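Local coordinates for protein 2-polyprenyl-6-methoxyphenol hydroxylase-like FAD-dependent oxidoreductase (Streptomyces sp. NRRL 11266, PDB 6UI5) that binds flavin-adenine dinucleotide in a Rossmann-type domain and is probably an FAD-dependent oxidoreductase, at residues A[45-50]-A[379-384]; A[65-70]-A[93-98]. One frame throughout, in Å; residues are numbered along the deposited sequence.

Contact 1 (A[45-50]-A[379-384]); sequences AINAGT and VTNLGP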
loop_
_atom_site.group_PDB
_atom_site.type_symbol
_atom_site.label_atom_id
_atom_site.label_comp_id
_atom_site.label_asym_id
_atom_site.label_seq_id
_atom_site.Cartn_x
_atom_site.Cartn_y
_atom_site.Cartn_z
ATOM N N ALA A 45 -25.423 8.942 -1.193
ATOM C CA ALA A 45 -24.690 8.936 0.062
ATOM C C ALA A 45 -23.958 10.253 0.243
ATOM O O ALA A 45 -23.617 10.954 -0.712
ATOM C CB ALA A 45 -23.678 7.781 0.131
ATOM N N ILE A 46 -23.707 10.561 1.504
ATOM C CA ILE A 46 -22.992 11.752 1.933
ATOM C C ILE A 46 -22.104 11.290 3.067
ATOM O O ILE A 46 -22.604 10.685 4.027
ATOM C CB ILE A 46 -23.956 12.847 2.414
ATOM C CG1 ILE A 46 -24.809 13.349 1.256
ATOM C CG2 ILE A 46 -23.209 13.959 3.093
ATOM C CD1 ILE A 46 -24.229 14.518 0.542
ATOM N N ASN A 47 -20.795 11.517 2.951
ATOM C CA ASN A 47 -19.885 11.012 3.983
ATOM C C ASN A 47 -19.700 12.027 5.117
ATOM O O ASN A 47 -20.242 13.142 5.090
ATOM C CB ASN A 47 -18.539 10.620 3.377
ATOM C CG ASN A 47 -17.781 11.800 2.797
ATOM O OD1 ASN A 47 -18.004 12.976 3.159
ATOM N ND2 ASN A 47 -16.862 11.493 1.885
ATOM N N ALA A 48 -18.891 11.647 6.121
ATOM C CA ALA A 48 -18.795 12.456 7.342
ATOM C C ALA A 48 -18.166 13.824 7.085
ATOM O O ALA A 48 -18.591 14.827 7.671
ATOM C CB ALA A 48 -18.011 11.711 8.407
ATOM N N GLY A 49 -17.166 13.896 6.207
ATOM C CA GLY A 49 -16.550 15.185 5.925
ATOM C C GLY A 49 -17.488 16.139 5.208
ATOM O O GLY A 49 -17.464 17.356 5.451
ATOM N N THR A 50 -18.323 15.599 4.298
ATOM C CA THR A 50 -19.306 16.415 3.603
ATOM C C THR A 50 -20.385 16.877 4.559
ATOM O O THR A 50 -20.846 18.022 4.482
ATOM C CB THR A 50 -19.922 15.621 2.452
ATOM O OG1 THR A 50 -18.895 15.253 1.530
ATOM C CG2 THR A 50 -20.986 16.446 1.755
ATOM N N VAL A 379 -10.874 9.021 2.514
ATOM C CA VAL A 379 -12.093 8.557 1.858
ATOM C C VAL A 379 -13.340 9.104 2.527
ATOM O O VAL A 379 -14.399 9.094 1.901
ATOM C CB VAL A 379 -12.187 7.005 1.768
ATOM C CG1 VAL A 379 -10.854 6.422 1.351
ATOM C CG2 VAL A 379 -12.657 6.376 3.069
ATOM N N THR A 380 -13.266 9.599 3.772
ATOM C CA THR A 380 -14.451 10.263 4.321
ATOM C C THR A 380 -14.407 11.776 4.141
ATOM O O THR A 380 -15.315 12.478 4.612
ATOM C CB THR A 380 -14.663 9.931 5.792
ATOM O OG1 THR A 380 -13.511 10.349 6.547
ATOM C CG2 THR A 380 -14.885 8.432 5.991
ATOM N N ASN A 381 -13.382 12.286 3.454
ATOM C CA ASN A 381 -13.141 13.723 3.316
ATOM C C ASN A 381 -13.012 14.457 4.661
ATOM O O ASN A 381 -13.115 15.693 4.699
ATOM C CB ASN A 381 -14.213 14.359 2.434
ATOM C CG ASN A 381 -14.251 13.701 1.037
ATOM O OD1 ASN A 381 -15.189 12.978 0.708
ATOM N ND2 ASN A 381 -13.188 13.895 0.249
ATOM N N LEU A 382 -12.761 13.742 5.777
ATOM C CA LEU A 382 -12.139 14.402 6.940
ATOM C C LEU A 382 -10.770 14.893 6.551
ATOM O O LEU A 382 -10.406 16.046 6.794
ATOM C CB LEU A 382 -12.020 13.447 8.122
ATOM C CG LEU A 382 -13.362 12.932 8.620
ATOM C CD1 LEU A 382 -13.157 11.838 9.672
ATOM C CD2 LEU A 382 -14.223 14.116 9.110
ATOM N N GLY A 383 -9.991 13.991 5.966
ATOM C CA GLY A 383 -9.345 14.244 4.708
ATOM C C GLY A 383 -8.188 15.161 4.876
ATOM O O GLY A 383 -7.956 15.705 5.951
ATOM N N PRO A 384 -7.523 15.430 3.791
ATOM C CA PRO A 384 -6.188 16.040 3.852
ATOM C C PRO A 384 -6.178 17.234 4.797
ATOM O O PRO A 384 -6.914 18.205 4.581
ATOM C CB PRO A 384 -5.918 16.454 2.406
ATOM C CG PRO A 384 -7.331 16.705 1.837
ATOM C CD PRO A 384 -8.309 15.844 2.622
#

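Contact 2 (A[65-70]-A[93-98]); sequences EGTVTF and HMVLQS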
loop_
_atom_site.group_PDB
_atom_site.type_symbol
_atom_site.label_atom_id
_atom_site.label_comp_id
_atom_site.label_asym_id
_atom_site.label_seq_id
_atom_site.Cartn_x
_atom_site.Cartn_y
_atom_site.Cartn_z
ATOM N N GLU A 65 -32.536 13.687 9.101
ATOM C CA GLU A 65 -33.659 12.988 9.717
ATOM C C GLU A 65 -34.299 12.026 8.734
ATOM O O GLU A 65 -34.493 12.351 7.559
ATOM C CB GLU A 65 -34.717 13.976 10.222
ATOM C CG GLU A 65 -36.088 13.346 10.564
ATOM C CD GLU A 65 -36.127 12.681 11.938
ATOM O OE1 GLU A 65 -35.077 12.625 12.615
ATOM O OE2 GLU A 65 -37.215 12.217 12.343
ATOM N N GLY A 66 -34.617 10.826 9.228
ATOM C CA GLY A 66 -35.311 9.816 8.461
ATOM C C GLY A 66 -34.443 8.968 7.557
ATOM O O GLY A 66 -34.915 7.930 7.065
ATOM N N THR A 67 -33.193 9.371 7.318
ATOM C CA THR A 67 -32.318 8.658 6.399
ATOM C C THR A 67 -31.451 7.670 7.161
ATOM O O THR A 67 -31.086 7.896 8.318
ATOM C CB THR A 67 -31.430 9.627 5.621
ATOM O OG1 THR A 67 -30.556 10.304 6.533
ATOM C CG2 THR A 67 -32.278 10.646 4.845
ATOM N N VAL A 68 -31.123 6.565 6.499
ATOM C CA VAL A 68 -30.404 5.475 7.153
ATOM C C VAL A 68 -28.919 5.813 7.268
ATOM O O VAL A 68 -28.366 6.590 6.482
ATOM C CB VAL A 68 -30.630 4.146 6.394
ATOM C CG1 VAL A 68 -31.999 3.575 6.725
ATOM C CG2 VAL A 68 -30.522 4.353 4.901
ATOM N N THR A 69 -28.261 5.230 8.261
ATOM C CA THR A 69 -26.808 5.283 8.346
ATOM C C THR A 69 -26.263 3.871 8.233
ATOM O O THR A 69 -26.903 2.907 8.653
ATOM C CB THR A 69 -26.298 5.896 9.666
ATOM O OG1 THR A 69 -26.476 4.951 10.734
ATOM C CG2 THR A 69 -27.043 7.176 9.996
ATOM N N PHE A 70 -25.080 3.750 7.653
ATOM C CA PHE A 70 -24.386 2.500 7.887
ATOM C C PHE A 70 -22.962 2.834 8.288
ATOM O O PHE A 70 -22.364 3.764 7.732
ATOM C CB PHE A 70 -24.407 1.567 6.680
ATOM C CG PHE A 70 -23.488 1.962 5.585
ATOM C CD1 PHE A 70 -23.755 3.069 4.805
ATOM C CD2 PHE A 70 -22.369 1.188 5.305
ATOM C CE1 PHE A 70 -22.916 3.409 3.771
ATOM C CE2 PHE A 70 -21.517 1.523 4.275
ATOM C CZ PHE A 70 -21.789 2.636 3.504
ATOM N N HIS A 93 -24.397 9.105 5.936
ATOM C CA HIS A 93 -25.850 9.125 5.861
ATOM C C HIS A 93 -26.325 8.965 4.412
ATOM O O HIS A 93 -25.692 9.456 3.472
ATOM C CB HIS A 93 -26.409 10.417 6.454
ATOM C CG HIS A 93 -26.413 10.452 7.952
ATOM N ND1 HIS A 93 -25.257 10.417 8.702
ATOM C CD2 HIS A 93 -27.433 10.562 8.837
ATOM C CE1 HIS A 93 -25.566 10.486 9.985
ATOM N NE2 HIS A 93 -26.880 10.572 10.093
ATOM N N MET A 94 -27.456 8.282 4.234
ATOM C CA MET A 94 -27.950 7.949 2.895
ATOM C C MET A 94 -28.875 9.069 2.436
ATOM O O MET A 94 -30.097 9.010 2.559
ATOM C CB MET A 94 -28.639 6.594 2.912
ATOM C CG MET A 94 -27.718 5.461 3.383
ATOM S SD MET A 94 -26.612 4.726 2.161
ATOM C CE MET A 94 -25.087 5.586 2.469
ATOM N N VAL A 95 -28.257 10.129 1.928
ATOM C CA VAL A 95 -28.955 11.307 1.446
ATOM C C VAL A 95 -28.886 11.285 -0.068
ATOM O O VAL A 95 -27.851 10.947 -0.649
ATOM C CB VAL A 95 -28.363 12.617 1.994
ATOM C CG1 VAL A 95 -29.245 13.776 1.584
ATOM C CG2 VAL A 95 -28.223 12.555 3.523
ATOM N N LEU A 96 -29.987 11.627 -0.707
ATOM C CA LEU A 96 -30.069 11.533 -2.146
ATOM C C LEU A 96 -29.581 12.839 -2.748
ATOM O O LEU A 96 -29.994 13.922 -2.316
ATOM C CB LEU A 96 -31.498 11.213 -2.576
ATOM C CG LEU A 96 -32.038 9.967 -1.845
ATOM C CD1 LEU A 96 -32.646 10.253 -0.436
ATOM C CD2 LEU A 96 -33.003 9.144 -2.707
ATOM N N GLN A 97 -28.663 12.732 -3.708
ATOM C CA GLN A 97 -28.095 13.893 -4.377
ATOM C C GLN A 97 -29.140 14.944 -4.742
ATOM O O GLN A 97 -28.924 16.133 -4.494
ATOM C CB GLN A 97 -27.328 13.459 -5.624
ATOM C CG GLN A 97 -26.478 14.565 -6.225
ATOM C CD GLN A 97 -25.630 14.088 -7.379
ATOM O OE1 GLN A 97 -25.370 12.888 -7.520
ATOM N NE2 GLN A 97 -25.216 15.027 -8.238
ATOM N N SER A 98 -30.283 14.543 -5.305
ATOM C CA SER A 98 -31.237 15.566 -5.698
ATOM C C SER A 98 -31.809 16.278 -4.482
ATOM O O SER A 98 -32.160 17.466 -4.571
ATOM C CB SER A 98 -32.361 14.967 -6.551
ATOM O OG SER A 98 -33.172 14.092 -5.788
#

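Contact 1 (A[45-50]-A[379-384])
N47 reaches across to the backbone and side chain of the segment 379-384, and two residues further on G49 lies against the same segment. The side chains of N47 and N381 cross at about a right angle, and their amide planes are 49° apart. N47 ND2 donates to N381 OD1; the acceptor lies almost in the plane of the N47 amide, and the N-H points at it with an angle of 163°. The separation of 2.5 Å is short, and its exact value is doubtful. N47 ND2 has a second acceptor in N293 O. N47 is the N-cap of helix 48-55, and its OD1 accepts from T50 N at 2.9 Å and also from T50 OG1, which approaches from above the carbonyl plane, so both ends of the amide are held. With CG between the backbone N and the carbonyl carbon (chi1 65°), the amide folds back over the first turn while its nitrogen edge still faces N381. The partner segment is a helix terminus too: N381, with positive phi, closes helix 369-379 in a Schellman motif. The contact therefore sets the start of one helix against the end of another. T380 O receives G49 N at 2.8 Å, satisfying a further amide of the first turn of helix 48-55. Lacking a side chain, G49 allows the backbones to approach closely, with its CA 3.7 Å from N381 O. L382 CD2 packs alongside, 4.1 Å from G49 CA, and R406 takes up N381 O from outside the pair.

Contact 2 (A[65-70]-A[93-98])
A threonine methyl group sits over the face of an imidazole here: T69 CG2 is 3.5 Å from the centroid of the H93 ring and only 15° off its normal, a CH-pi contact. T69 and H93 form an antiparallel non-hydrogen-bonded pair joining strand 69-75 to strand 92-93, which lies at the edge of a three-stranded antiparallel sheet. Their side chains lie next to each other on one face of that sheet and point the same way. The ring is held from outside the pair by a hydrogen bond between H93 ND1 and P91 O, which restrains the turn of the ring beneath the methyl. At its edge, in the ring plane, comes T67 OG1, itself bonded to R64 O. Just beyond the pair, where both chains are loop, M94 N donates to V68 O at 3.0 Å. M94 is the centre of an inverse gamma turn, closed by a weak bond from V95 N to H93 O, so the chain turns away from the sheet toward helix 97-110. The M94 side chain starts with CG anti to the carbonyl carbon (chi1 -59°) and bends twice further out. Its CG packs tightly on V68 CG2, 3.4 Å away, and the bends carry the sulfur and methyl toward F70. SD lies obliquely to the F70 ring, 5.2 Å from its centroid, a Met-aromatic contact, while CE meets the edge of the ring near its plane, 3.3 Å from F70 CE1. One residue before V68, T67 CB rests 3.4 Å from M94 O.

The two contacts lie 14 Å apart between centres and meet directly through 45-46 and 93-95. I46 N lies 3.0 Å from H93 O, a probable hydrogen bond, A45 CB packs 3.5 Å from M94 CE, and I46 CG1 lies 3.7 Å from V95 CB. The extended chain at 45-46 leading into helix 48-55 of contact 1 thus runs beside the turn of contact 2. Along the chain contact 2 is nested within the long loop that contact 1 closes. Both lie near the flavin-adenine dinucleotide without the N47 or M94 side chain touching it, at about 7 Å and about 9 Å respectively; Q97, in the 93-98 segment, does touch it.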